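Local coordinates for protein halotolerant alpha-type carbonic anhydrase (dCA II) (Dunaliella salina, PDB 1Y7W) that catalyses the reversible hydration of carbon dioxide to bicarbonate as a zinc-dependent alpha-type carbonic anhydrase that keeps working at high salt, at residues G22-Q27 with G269-N274; I88-A93 with D209-K214; K94-Q99 with G202-S207; I151-Q156 with Q165-G170. All blocks are in the same frame, centred on the assembly; numbering follows the deposited sequence.

Contact 1. Residues G22-Q27 with G269-N274; sequences GYDYMQ and GADVVN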
loop_
_atom_site.group_PDB
_atom_site.type_symbol
_atom_site.label_atom_id
_atom_site.label_comp_id
_atom_site.label_asym_id
_atom_site.label_seq_id
_atom_site.Cartn_x
_atom_site.Cartn_y
_atom_site.Cartn_z
ATOM N N GLY A 22 -8.184 -6.997 -16.534
ATOM C CA GLY A 22 -7.943 -8.351 -16.998
ATOM C C GLY A 22 -7.833 -9.402 -15.908
ATOM O O GLY A 22 -7.480 -10.543 -16.233
ATOM N N TYR A 23 -8.186 -9.064 -14.656
ATOM C CA TYR A 23 -8.021 -10.028 -13.577
ATOM C C TYR A 23 -8.938 -9.777 -12.373
ATOM O O TYR A 23 -9.543 -8.729 -12.263
ATOM C CB TYR A 23 -6.558 -9.981 -13.117
ATOM C CG TYR A 23 -6.206 -8.673 -12.461
ATOM C CD1 TYR A 23 -6.404 -8.484 -11.095
ATOM C CD2 TYR A 23 -5.742 -7.577 -13.224
ATOM C CE1 TYR A 23 -6.159 -7.250 -10.506
ATOM C CE2 TYR A 23 -5.496 -6.353 -12.649
ATOM C CZ TYR A 23 -5.706 -6.194 -11.284
ATOM O OH TYR A 23 -5.483 -5.009 -10.663
ATOM N N ASP A 24 -9.017 -10.746 -11.459
ATOM C CA ASP A 24 -9.827 -10.556 -10.264
ATOM C C ASP A 24 -9.146 -11.303 -9.107
ATOM O O ASP A 24 -8.075 -11.895 -9.274
ATOM C CB ASP A 24 -11.257 -11.055 -10.454
ATOM C CG ASP A 24 -11.338 -12.541 -10.730
ATOM O OD1 ASP A 24 -10.742 -13.372 -10.009
ATOM O OD2 ASP A 24 -12.032 -12.881 -11.709
ATOM N N TYR A 25 -9.765 -11.223 -7.942
ATOM C CA TYR A 25 -9.205 -11.824 -6.737
ATOM C C TYR A 25 -9.863 -13.093 -6.293
ATOM O O TYR A 25 -9.637 -13.565 -5.152
ATOM C CB TYR A 25 -9.247 -10.818 -5.586
ATOM C CG TYR A 25 -8.244 -9.711 -5.787
ATOM C CD1 TYR A 25 -8.592 -8.534 -6.470
ATOM C CD2 TYR A 25 -6.966 -9.820 -5.258
ATOM C CE1 TYR A 25 -7.664 -7.473 -6.592
ATOM C CE2 TYR A 25 -6.031 -8.771 -5.377
ATOM C CZ TYR A 25 -6.390 -7.613 -6.030
ATOM O OH TYR A 25 -5.479 -6.555 -6.043
ATOM N N MET A 26 -10.657 -13.694 -7.174
ATOM C CA MET A 26 -11.320 -14.923 -6.773
ATOM C C MET A 26 -10.343 -16.001 -6.320
ATOM O O MET A 26 -10.636 -16.739 -5.392
ATOM C CB MET A 26 -12.228 -15.445 -7.887
ATOM C CG MET A 26 -13.050 -16.643 -7.438
ATOM S SD MET A 26 -14.111 -17.336 -8.718
ATOM C CE MET A 26 -13.034 -18.837 -9.229
ATOM N N GLN A 27 -9.169 -16.091 -6.948
ATOM C CA GLN A 27 -8.203 -17.086 -6.537
ATOM C C GLN A 27 -6.990 -16.431 -5.919
ATOM O O GLN A 27 -5.926 -17.047 -5.847
ATOM C CB GLN A 27 -7.744 -17.932 -7.731
ATOM C CG GLN A 27 -8.878 -18.775 -8.318
ATOM C CD GLN A 27 -8.379 -19.625 -9.437
ATOM O OE1 GLN A 27 -7.291 -20.225 -9.362
ATOM N NE2 GLN A 27 -9.134 -19.652 -10.507
ATOM N N GLY A 269 -20.162 -7.019 -8.831
ATOM C CA GLY A 269 -19.320 -8.197 -9.019
ATOM C C GLY A 269 -17.886 -8.027 -8.513
ATOM O O GLY A 269 -17.000 -8.808 -8.837
ATOM N N ALA A 270 -17.645 -7.033 -7.684
ATOM C CA ALA A 270 -16.293 -6.784 -7.212
ATOM C C ALA A 270 -15.913 -7.760 -6.109
ATOM O O ALA A 270 -16.783 -8.323 -5.423
ATOM C CB ALA A 270 -16.184 -5.315 -6.726
ATOM N N ASP A 271 -14.608 -7.992 -5.951
ATOM C CA ASP A 271 -14.155 -8.880 -4.884
ATOM C C ASP A 271 -13.972 -7.981 -3.678
ATOM O O ASP A 271 -13.222 -6.982 -3.715
ATOM C CB ASP A 271 -12.818 -9.553 -5.234
ATOM C CG ASP A 271 -12.959 -10.576 -6.358
ATOM O OD1 ASP A 271 -13.738 -11.559 -6.178
ATOM O OD2 ASP A 271 -12.312 -10.379 -7.410
ATOM N N VAL A 272 -14.630 -8.345 -2.590
ATOM C CA VAL A 272 -14.554 -7.545 -1.391
ATOM C C VAL A 272 -13.254 -7.825 -0.640
ATOM O O VAL A 272 -12.826 -7.002 0.144
ATOM C CB VAL A 272 -15.762 -7.848 -0.502
ATOM C CG1 VAL A 272 -15.688 -7.071 0.762
ATOM C CG2 VAL A 272 -17.045 -7.465 -1.233
ATOM N N VAL A 273 -12.645 -8.987 -0.856
ATOM C CA VAL A 273 -11.392 -9.325 -0.165
ATOM C C VAL A 273 -10.306 -9.249 -1.303
ATOM O O VAL A 273 -10.137 -10.182 -2.109
ATOM C CB VAL A 273 -11.450 -10.748 0.454
ATOM C CG1 VAL A 273 -10.204 -10.982 1.322
ATOM C CG2 VAL A 273 -12.721 -10.894 1.365
ATOM N N ASN A 274 -9.568 -8.138 -1.350
ATOM C CA ASN A 274 -8.636 -7.938 -2.470
ATOM C C ASN A 274 -7.156 -8.101 -2.197
ATOM O O ASN A 274 -6.347 -7.154 -2.390
ATOM C CB ASN A 274 -8.920 -6.542 -3.067
ATOM C CG ASN A 274 -8.649 -5.413 -2.077
ATOM O OD1 ASN A 274 -8.831 -5.586 -0.868
ATOM N ND2 ASN A 274 -8.236 -4.227 -2.587
HETATM O O HOH W 1 -11.575 -12.988 -3.096
#
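Tyr25 and Asn274 bring two irregular loops together, their CA atoms 5.8 Å apart. Neither segment is helix or strand here; the contact joins the N-terminal arm of the carbonic anhydrase fold to the loop that follows helix 253-266. Asp271 OD2 accepts from Tyr25 N at 2.7 Å, a fairly straight bond (159°) in which the N-H arrives from above the carboxylate plane. The same oxygen lies against Asp24 CB, while Asp24 turns its own carboxylate back in an Asx turn, OD1 taking the N-H of Met26. That leaves Asp24 OD1 and Asp271 OD2 4.3 Å apart, a pairing of like charges that probably costs some energy. With CG beside its backbone N (chi1 -71°), the Tyr25 ring lies over Asn274, whose CB makes a CH-pi contact 3.9 Å from the ring centroid, close to the ring normal. The Asn274 amide is gripped by Phe131 O and His133 N of strand 120-133, while Asn274 O accepts from ND1 of the zinc ligand His132. Asn274 is thus a second-shell residue, and the tyrosine covering it stands about 7 Å from the zinc. A water donates to Tyr25 O at 2.9 Å and, more weakly, to Val273 O at 3.3 Å.

Contact 2. Residues I88-A93 with D209-K214; sequences ITLTNA and DNINVK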
loop_
_atom_site.group_PDB
_atom_site.type_symbol
_atom_site.label_atom_id
_atom_site.label_comp_id
_atom_site.label_asym_id
_atom_site.label_seq_id
_atom_site.Cartn_x
_atom_site.Cartn_y
_atom_site.Cartn_z
ATOM N N ILE A 88 5.184 16.587 6.033
ATOM C CA ILE A 88 4.364 16.495 4.839
ATOM C C ILE A 88 2.869 16.385 5.104
ATOM O O ILE A 88 2.423 15.567 5.943
ATOM C CB ILE A 88 4.810 15.241 3.970
ATOM C CG1 ILE A 88 6.181 15.533 3.314
ATOM C CG2 ILE A 88 3.781 14.976 2.847
ATOM C CD1 ILE A 88 6.734 14.412 2.395
ATOM N N THR A 89 2.091 17.191 4.382
ATOM C CA THR A 89 0.628 17.084 4.457
ATOM C C THR A 89 0.176 16.781 3.050
ATOM O O THR A 89 0.532 17.489 2.120
ATOM C CB THR A 89 -0.044 18.388 4.887
ATOM O OG1 THR A 89 0.399 18.709 6.219
ATOM C CG2 THR A 89 -1.606 18.179 4.862
ATOM N N LEU A 90 -0.621 15.727 2.871
ATOM C CA LEU A 90 -1.132 15.372 1.546
ATOM C C LEU A 90 -2.276 16.360 1.314
ATOM O O LEU A 90 -3.250 16.377 2.053
ATOM C CB LEU A 90 -1.658 13.935 1.582
ATOM C CG LEU A 90 -0.563 12.924 1.970
ATOM C CD1 LEU A 90 -1.163 11.545 1.797
ATOM C CD2 LEU A 90 0.679 13.077 1.093
ATOM N N THR A 91 -2.149 17.156 0.262
ATOM C CA THR A 91 -3.138 18.185 -0.008
ATOM C C THR A 91 -3.981 17.951 -1.269
ATOM O O THR A 91 -3.553 17.246 -2.182
ATOM C CB THR A 91 -2.428 19.563 -0.096
ATOM O OG1 THR A 91 -1.757 19.658 -1.346
ATOM C CG2 THR A 91 -1.429 19.724 1.030
ATOM N N ASN A 92 -5.184 18.548 -1.303
ATOM C CA ASN A 92 -6.093 18.387 -2.449
ATOM C C ASN A 92 -6.307 16.836 -2.590
ATOM O O ASN A 92 -6.257 16.271 -3.682
ATOM C CB ASN A 92 -5.483 18.986 -3.735
ATOM C CG ASN A 92 -6.415 18.872 -4.950
ATOM O OD1 ASN A 92 -7.640 18.707 -4.805
ATOM N ND2 ASN A 92 -5.845 18.980 -6.165
ATOM N N ALA A 93 -6.481 16.187 -1.447
ATOM C CA ALA A 93 -6.682 14.749 -1.412
ATOM C C ALA A 93 -8.064 14.366 -2.016
ATOM O O ALA A 93 -9.031 15.126 -1.933
ATOM C CB ALA A 93 -6.580 14.268 0.037
ATOM N N ASP A 209 -10.650 15.680 3.102
ATOM C CA ASP A 209 -9.794 16.599 3.831
ATOM C C ASP A 209 -8.324 16.266 3.664
ATOM O O ASP A 209 -7.966 15.117 3.374
ATOM C CB ASP A 209 -10.064 16.569 5.345
ATOM C CG ASP A 209 -11.435 17.092 5.733
ATOM O OD1 ASP A 209 -12.062 17.818 4.958
ATOM O OD2 ASP A 209 -11.865 16.758 6.857
ATOM N N ASN A 210 -7.482 17.266 3.919
ATOM C CA ASN A 210 -6.047 17.077 3.829
ATOM C C ASN A 210 -5.619 16.060 4.847
ATOM O O ASN A 210 -6.279 15.870 5.868
ATOM C CB ASN A 210 -5.338 18.372 4.103
ATOM C CG ASN A 210 -5.523 19.359 2.998
ATOM O OD1 ASN A 210 -5.760 18.994 1.819
ATOM N ND2 ASN A 210 -5.387 20.637 3.355
ATOM N N ILE A 211 -4.467 15.437 4.602
ATOM C CA ILE A 211 -4.009 14.365 5.488
ATOM C C ILE A 211 -2.583 14.580 6.016
ATOM O O ILE A 211 -1.663 14.797 5.225
ATOM C CB ILE A 211 -4.019 13.043 4.671
ATOM C CG1 ILE A 211 -5.464 12.776 4.178
ATOM C CG2 ILE A 211 -3.430 11.882 5.499
ATOM C CD1 ILE A 211 -5.553 11.531 3.235
ATOM N N ASN A 212 -2.430 14.443 7.324
ATOM C CA ASN A 212 -1.166 14.612 8.034
ATOM C C ASN A 212 -0.528 13.197 8.035
ATOM O O ASN A 212 -0.941 12.302 8.783
ATOM C CB ASN A 212 -1.504 15.106 9.456
ATOM C CG ASN A 212 -0.264 15.527 10.281
ATOM O OD1 ASN A 212 -0.331 16.491 11.120
ATOM N ND2 ASN A 212 0.846 14.812 10.105
ATOM N N VAL A 213 0.466 12.999 7.176
ATOM C CA VAL A 213 1.055 11.668 7.044
ATOM C C VAL A 213 1.522 11.077 8.345
ATOM O O VAL A 213 1.157 9.940 8.709
ATOM C CB VAL A 213 2.210 11.665 6.013
ATOM C CG1 VAL A 213 2.806 10.221 5.891
ATOM C CG2 VAL A 213 1.673 12.041 4.661
ATOM N N LYS A 214 2.314 11.855 9.072
ATOM C CA LYS A 214 2.869 11.366 10.311
ATOM C C LYS A 214 1.840 11.054 11.391
ATOM O O LYS A 214 1.928 10.010 12.083
ATOM C CB LYS A 214 3.903 12.380 10.813
ATOM C CG LYS A 214 4.320 12.227 12.278
ATOM C CD LYS A 214 5.154 10.985 12.472
ATOM C CE LYS A 214 6.132 11.156 13.648
ATOM N NZ LYS A 214 5.345 11.127 14.912
HETATM O O HOH W 2 3.567 14.257 7.954
HETATM O O HOH W 3 -7.846 17.899 0.537
#
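Leu90 and Ile211 face each other as a hydrogen-bonded pair in a short two-strand antiparallel sheet, with Leu90 N to Ile211 O at 2.7 Å and Ile211 N to Leu90 O at 3.0 Å, both donors in the carbonyl planes. This small sheet lies at the margin of the carbonic anhydrase fold, and its second strand runs straight into helix 213-217, with Asn212 at the N-cap position. Leu90 and Ile211 turn the same way, onto Phe129 of strand 120-133. Because Leu90 holds CG beside its backbone N (chi1 -60°), that branch point meets Val213 CG2 at 3.6 Å, and both leucine methyls flank the same valine methyl. Shortening Leu90 to an alanine would probably leave Val213 CG2 without the leucine contacts and open a gap beside Phe129. On the other face, Thr89 CG2 packs against Asn210 CB at 3.8 Å; the Thr89 side chain lies about 4 Å from the sodium ion, which is bound by Gly82, Gln84 and Gly87. Farther along, the Asn210 amide reaches back over Thr91: its OD1 accepts from Asn92 N at 3.2 Å, the donor tilted 21° from the carbonyl plane, and OD1 also lies 2.7 Å from a water that accepts from Ala93 N.

Contact 3. Residues K94-Q99 with G202-S207; sequences KVDLEQ and GDTGVS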
loop_
_atom_site.group_PDB
_atom_site.type_symbol
_atom_site.label_atom_id
_atom_site.label_comp_id
_atom_site.label_asym_id
_atom_site.label_seq_id
_atom_site.Cartn_x
_atom_site.Cartn_y
_atom_site.Cartn_z
ATOM N N LYS A 94 -8.116 13.204 -2.663
ATOM C CA LYS A 94 -9.328 12.684 -3.308
ATOM C C LYS A 94 -9.354 11.136 -3.115
ATOM O O LYS A 94 -8.304 10.484 -3.012
ATOM C CB LYS A 94 -9.289 13.017 -4.787
ATOM C CG LYS A 94 -9.221 14.534 -5.012
ATOM C CD LYS A 94 -9.111 14.895 -6.470
ATOM C CE LYS A 94 -9.253 16.438 -6.555
ATOM N NZ LYS A 94 -9.211 16.994 -7.965
ATOM N N VAL A 95 -10.539 10.557 -3.029
ATOM C CA VAL A 95 -10.604 9.106 -2.835
ATOM C C VAL A 95 -11.481 8.510 -3.952
ATOM O O VAL A 95 -12.387 9.185 -4.470
ATOM C CB VAL A 95 -11.151 8.786 -1.438
ATOM C CG1 VAL A 95 -12.553 9.367 -1.271
ATOM C CG2 VAL A 95 -11.177 7.267 -1.210
ATOM N N ASP A 96 -11.160 7.293 -4.380
ATOM C CA ASP A 96 -11.978 6.643 -5.402
ATOM C C ASP A 96 -12.967 5.767 -4.609
ATOM O O ASP A 96 -12.565 4.964 -3.719
ATOM C CB ASP A 96 -11.106 5.771 -6.336
ATOM C CG ASP A 96 -10.257 6.606 -7.344
ATOM O OD1 ASP A 96 -10.403 7.859 -7.385
ATOM O OD2 ASP A 96 -9.452 5.971 -8.090
ATOM N N LEU A 97 -14.260 5.922 -4.901
ATOM C CA LEU A 97 -15.237 5.137 -4.185
ATOM C C LEU A 97 -15.479 3.781 -4.864
ATOM O O LEU A 97 -16.518 3.547 -5.499
ATOM C CB LEU A 97 -16.551 5.930 -4.051
ATOM C CG LEU A 97 -16.388 7.204 -3.215
ATOM C CD1 LEU A 97 -17.806 7.838 -2.984
ATOM C CD2 LEU A 97 -15.682 6.879 -1.843
ATOM N N GLU A 98 -14.481 2.910 -4.778
ATOM C CA GLU A 98 -14.600 1.571 -5.334
ATOM C C GLU A 98 -13.584 0.713 -4.617
ATOM O O GLU A 98 -12.884 1.168 -3.690
ATOM C CB GLU A 98 -14.324 1.566 -6.854
ATOM C CG GLU A 98 -12.913 2.042 -7.242
ATOM C CD GLU A 98 -12.719 2.104 -8.772
ATOM O OE1 GLU A 98 -13.677 1.833 -9.537
ATOM O OE2 GLU A 98 -11.576 2.394 -9.214
ATOM N N GLN A 99 -13.509 -0.532 -5.027
ATOM C CA GLN A 99 -12.549 -1.468 -4.411
ATOM C C GLN A 99 -11.144 -0.847 -4.201
ATOM O O GLN A 99 -10.621 -0.218 -5.133
ATOM C CB GLN A 99 -12.422 -2.694 -5.317
ATOM C CG GLN A 99 -11.570 -3.860 -4.736
ATOM C CD GLN A 99 -11.235 -4.900 -5.813
ATOM O OE1 GLN A 99 -11.869 -5.956 -5.917
ATOM N NE2 GLN A 99 -10.255 -4.600 -6.615
ATOM N N GLY A 202 -18.735 4.388 -6.708
ATOM C CA GLY A 202 -18.317 4.285 -8.085
ATOM C C GLY A 202 -17.703 5.611 -8.561
ATOM O O GLY A 202 -16.946 5.614 -9.544
ATOM N N ASP A 203 -18.029 6.718 -7.899
ATOM C CA ASP A 203 -17.417 8.000 -8.262
ATOM C C ASP A 203 -15.906 7.927 -7.933
ATOM O O ASP A 203 -15.497 7.331 -6.940
ATOM C CB ASP A 203 -18.003 9.147 -7.441
ATOM C CG ASP A 203 -19.398 9.537 -7.896
ATOM O OD1 ASP A 203 -19.921 10.507 -7.323
ATOM O OD2 ASP A 203 -19.939 8.879 -8.814
ATOM N N THR A 204 -15.087 8.538 -8.780
ATOM C CA THR A 204 -13.664 8.568 -8.539
ATOM C C THR A 204 -13.223 10.008 -8.274
ATOM O O THR A 204 -13.926 10.946 -8.653
ATOM C CB THR A 204 -12.865 7.962 -9.726
ATOM O OG1 THR A 204 -13.185 8.639 -10.951
ATOM C CG2 THR A 204 -13.154 6.463 -9.865
ATOM N N GLY A 205 -12.111 10.180 -7.559
ATOM C CA GLY A 205 -11.601 11.523 -7.292
ATOM C C GLY A 205 -12.485 12.436 -6.463
ATOM O O GLY A 205 -12.542 13.643 -6.705
ATOM N N VAL A 206 -13.167 11.858 -5.482
ATOM C CA VAL A 206 -14.063 12.552 -4.566
ATOM C C VAL A 206 -13.217 13.305 -3.513
ATOM O O VAL A 206 -12.381 12.726 -2.842
ATOM C CB VAL A 206 -14.975 11.483 -3.865
ATOM C CG1 VAL A 206 -15.851 12.090 -2.719
ATOM C CG2 VAL A 206 -15.815 10.784 -4.972
ATOM N N SER A 207 -13.439 14.602 -3.350
ATOM C CA SER A 207 -12.636 15.367 -2.388
ATOM C C SER A 207 -12.776 14.990 -0.949
ATOM O O SER A 207 -13.876 14.781 -0.473
ATOM C CB SER A 207 -12.951 16.857 -2.527
ATOM O OG SER A 207 -12.504 17.264 -3.813
HETATM O O HOH W 4 -15.875 3.359 -10.506
#
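Val95 and Val206 form the tight part of this antiparallel contact, hydrogen-bonded through both backbone groups, with Val95 N to Val206 O at 2.9 Å. Their side chains lie alongside each other, and Val206 CG2 comes within 4.0 Å of Leu97 CG, the Leu97 side chain crossing that of Val206 at about a right angle. Helix 181-195 covers this inner side through Ile190, against which both Val95 and Leu97 rest; Val262 also meets Leu97. Backbone bonds continue past the strands: Leu97 N meets Asp203 O nearly end-on, and Leu97, the centre of an inverse gamma turn, receives Gly202 N on its O at 2.7 Å. Asp96, with CG beside its backbone N (chi1 -74°), adds to this grip, bringing OD1 to Gly205 N at 2.9 Å and against Thr204 CB at 3.4 Å.

The outer side is looser. Lys94, its chain extended beyond CG, lays its CB and CD over the carbonyl of Gly205 before its amine leads away. A water bridges Glu98 OE1 and Gly202 O, the former also hydrogen-bonded to His267 NE2. Gly205, at positive phi, and Val206 both face Val95, making a G1 beta bulge at the edge of a three-strand antiparallel sheet.

Contact 4. Residues I151-Q156 with Q165-G170; sequences IVMQEQ and QLAVIG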
loop_
_atom_site.group_PDB
_atom_site.type_symbol
_atom_site.label_atom_id
_atom_site.label_comp_id
_atom_site.label_asym_id
_atom_site.label_seq_id
_atom_site.Cartn_x
_atom_site.Cartn_y
_atom_site.Cartn_z
ATOM N N ILE A 151 1.173 2.910 0.801
ATOM C CA ILE A 151 1.530 4.263 0.367
ATOM C C ILE A 151 2.585 3.984 -0.697
ATOM O O ILE A 151 3.681 3.449 -0.404
ATOM C CB ILE A 151 2.157 5.088 1.485
ATOM C CG1 ILE A 151 1.155 5.220 2.638
ATOM C CG2 ILE A 151 2.509 6.509 0.950
ATOM C CD1 ILE A 151 1.750 5.889 3.871
ATOM N N VAL A 152 2.248 4.323 -1.935
ATOM C CA VAL A 152 3.091 4.044 -3.100
ATOM C C VAL A 152 3.923 5.270 -3.467
ATOM O O VAL A 152 3.343 6.340 -3.607
ATOM C CB VAL A 152 2.221 3.725 -4.285
ATOM C CG1 VAL A 152 3.116 3.450 -5.542
ATOM C CG2 VAL A 152 1.329 2.460 -3.955
ATOM N N MET A 153 5.246 5.122 -3.552
ATOM C CA MET A 153 6.117 6.262 -3.904
ATOM C C MET A 153 6.922 5.920 -5.150
ATOM O O MET A 153 7.293 4.766 -5.359
ATOM C CB MET A 153 7.041 6.600 -2.728
ATOM C CG MET A 153 6.257 6.761 -1.432
ATOM S SD MET A 153 7.213 7.274 -0.028
ATOM C CE MET A 153 8.360 6.029 0.143
ATOM N N GLN A 154 7.236 6.939 -5.976
ATOM C CA GLN A 154 7.983 6.722 -7.223
ATOM C C GLN A 154 9.280 7.567 -7.121
ATOM O O GLN A 154 9.262 8.691 -6.611
ATOM C CB GLN A 154 7.117 7.237 -8.399
ATOM C CG GLN A 154 7.720 7.145 -9.794
ATOM C CD GLN A 154 6.683 7.567 -10.805
ATOM O OE1 GLN A 154 5.832 6.771 -11.171
ATOM N NE2 GLN A 154 6.662 8.856 -11.152
ATOM N N GLU A 155 10.383 7.029 -7.597
ATOM C CA GLU A 155 11.636 7.796 -7.535
ATOM C C GLU A 155 11.410 9.133 -8.308
ATOM O O GLU A 155 10.675 9.192 -9.315
ATOM C CB GLU A 155 12.760 6.985 -8.168
ATOM C CG GLU A 155 12.564 6.695 -9.607
ATOM C CD GLU A 155 13.845 6.130 -10.255
ATOM O OE1 GLU A 155 14.944 6.729 -10.083
ATOM O OE2 GLU A 155 13.741 5.095 -10.935
ATOM N N GLN A 156 12.041 10.203 -7.836
ATOM C CA GLN A 156 11.867 11.507 -8.474
ATOM C C GLN A 156 12.497 11.555 -9.884
ATOM O O GLN A 156 13.548 10.989 -10.130
ATOM C CB GLN A 156 12.480 12.554 -7.563
ATOM C CG GLN A 156 12.298 13.983 -8.010
ATOM C CD GLN A 156 12.559 14.938 -6.871
ATOM O OE1 GLN A 156 13.577 14.854 -6.171
ATOM N NE2 GLN A 156 11.626 15.839 -6.657
ATOM N N GLN A 165 11.805 3.085 -10.490
ATOM C CA GLN A 165 11.988 2.398 -9.201
ATOM C C GLN A 165 10.844 2.905 -8.287
ATOM O O GLN A 165 10.573 4.147 -8.243
ATOM C CB GLN A 165 13.331 2.797 -8.582
ATOM C CG GLN A 165 13.457 2.271 -7.178
ATOM C CD GLN A 165 13.691 0.766 -7.192
ATOM O OE1 GLN A 165 14.720 0.328 -7.694
ATOM N NE2 GLN A 165 12.752 -0.030 -6.614
ATOM N N LEU A 166 10.147 1.973 -7.609
ATOM C CA LEU A 166 9.111 2.362 -6.662
ATOM C C LEU A 166 9.509 2.009 -5.219
ATOM O O LEU A 166 10.373 1.155 -4.998
ATOM C CB LEU A 166 7.766 1.645 -6.971
ATOM C CG LEU A 166 7.201 1.839 -8.386
ATOM C CD1 LEU A 166 5.845 1.115 -8.517
ATOM C CD2 LEU A 166 7.010 3.384 -8.593
ATOM N N ALA A 167 8.905 2.689 -4.240
ATOM C CA ALA A 167 9.135 2.331 -2.823
ATOM C C ALA A 167 7.746 2.303 -2.234
ATOM O O ALA A 167 6.984 3.272 -2.425
ATOM C CB ALA A 167 9.962 3.394 -2.119
ATOM N N VAL A 168 7.371 1.213 -1.556
ATOM C CA VAL A 168 6.030 1.176 -0.994
ATOM C C VAL A 168 6.109 0.929 0.521
ATOM O O VAL A 168 6.928 0.105 1.004
ATOM C CB VAL A 168 5.135 0.100 -1.699
ATOM C CG1 VAL A 168 3.715 -0.000 -0.974
ATOM C CG2 VAL A 168 4.983 0.476 -3.204
ATOM N N ILE A 169 5.253 1.642 1.244
ATOM C CA ILE A 169 5.194 1.522 2.679
ATOM C C ILE A 169 3.930 0.747 2.981
ATOM O O ILE A 169 2.869 1.090 2.478
ATOM C CB ILE A 169 5.158 2.903 3.326
ATOM C CG1 ILE A 169 6.591 3.482 3.221
ATOM C CG2 ILE A 169 4.728 2.821 4.767
ATOM C CD1 ILE A 169 6.750 4.976 3.572
ATOM N N GLY A 170 4.053 -0.304 3.780
ATOM C CA GLY A 170 2.876 -1.121 4.060
ATOM C C GLY A 170 2.564 -0.947 5.527
ATOM O O GLY A 170 3.477 -1.092 6.325
#
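Met153 bends at chi3 (-60°) so that its methyl CE drops over the small Ala167 CB, 3.8 Å away, and comes 3.9 Å from Ile169 CD1. The alanine is thus the hollow that this methionine knob fills; Phe124 and Ile115 also touch Ala167. Farther along the same face, Ile151 and Ile169 pair CB to CB at 4.1 Å, and Phe245 adjoins the second isoleucine. On the opposite face the bumps are Val168 CG2, which sits against Val152 CA, and Leu166 CD2; with Leu166 CG beside the backbone N (chi1 -56°), CD2 reaches to 3.7 Å from Gln154 CA. Val152 touches the zinc ligand His130, and its side chain lies about 6 Å from the zinc.

At the end of the pairing Glu155 reaches across Gln165, its OE2 accepting from Gln165 N at 2.8 Å on the anti side, while OE1 makes a salt bridge with Lys122. Trimming Glu155 to an alanine is likely to leave Gln165 N and Lys122 without these partners. Strands 151-155 and 166-170 run antiparallel, their segment axes within 4.7 Å and 159° apart, as a beta hairpin of the central carbonic anhydrase sheet, with the zinc ligand His150 directly before Ile151.

From the N terminus, 22-27 meets 269-274, so contact 1 closes the longest loop and encloses the other three. Inside it, 88-93 pairs with 209-214 in contact 2; the chain runs straight on into 94-99, which meets 202-207 in contact 3. These two are nested one within the other, and on the return one residue separates 202-207 from 209-214. Contact 4 lies innermost, a hairpin closed over eight residues. No loop crosses another. Contacts 2 and 3 fasten the peripheral small sheets, contact 4 belongs to the central sheet, and contact 1 touches contact 3 at Gln99, which packs against Tyr25 and Asn274.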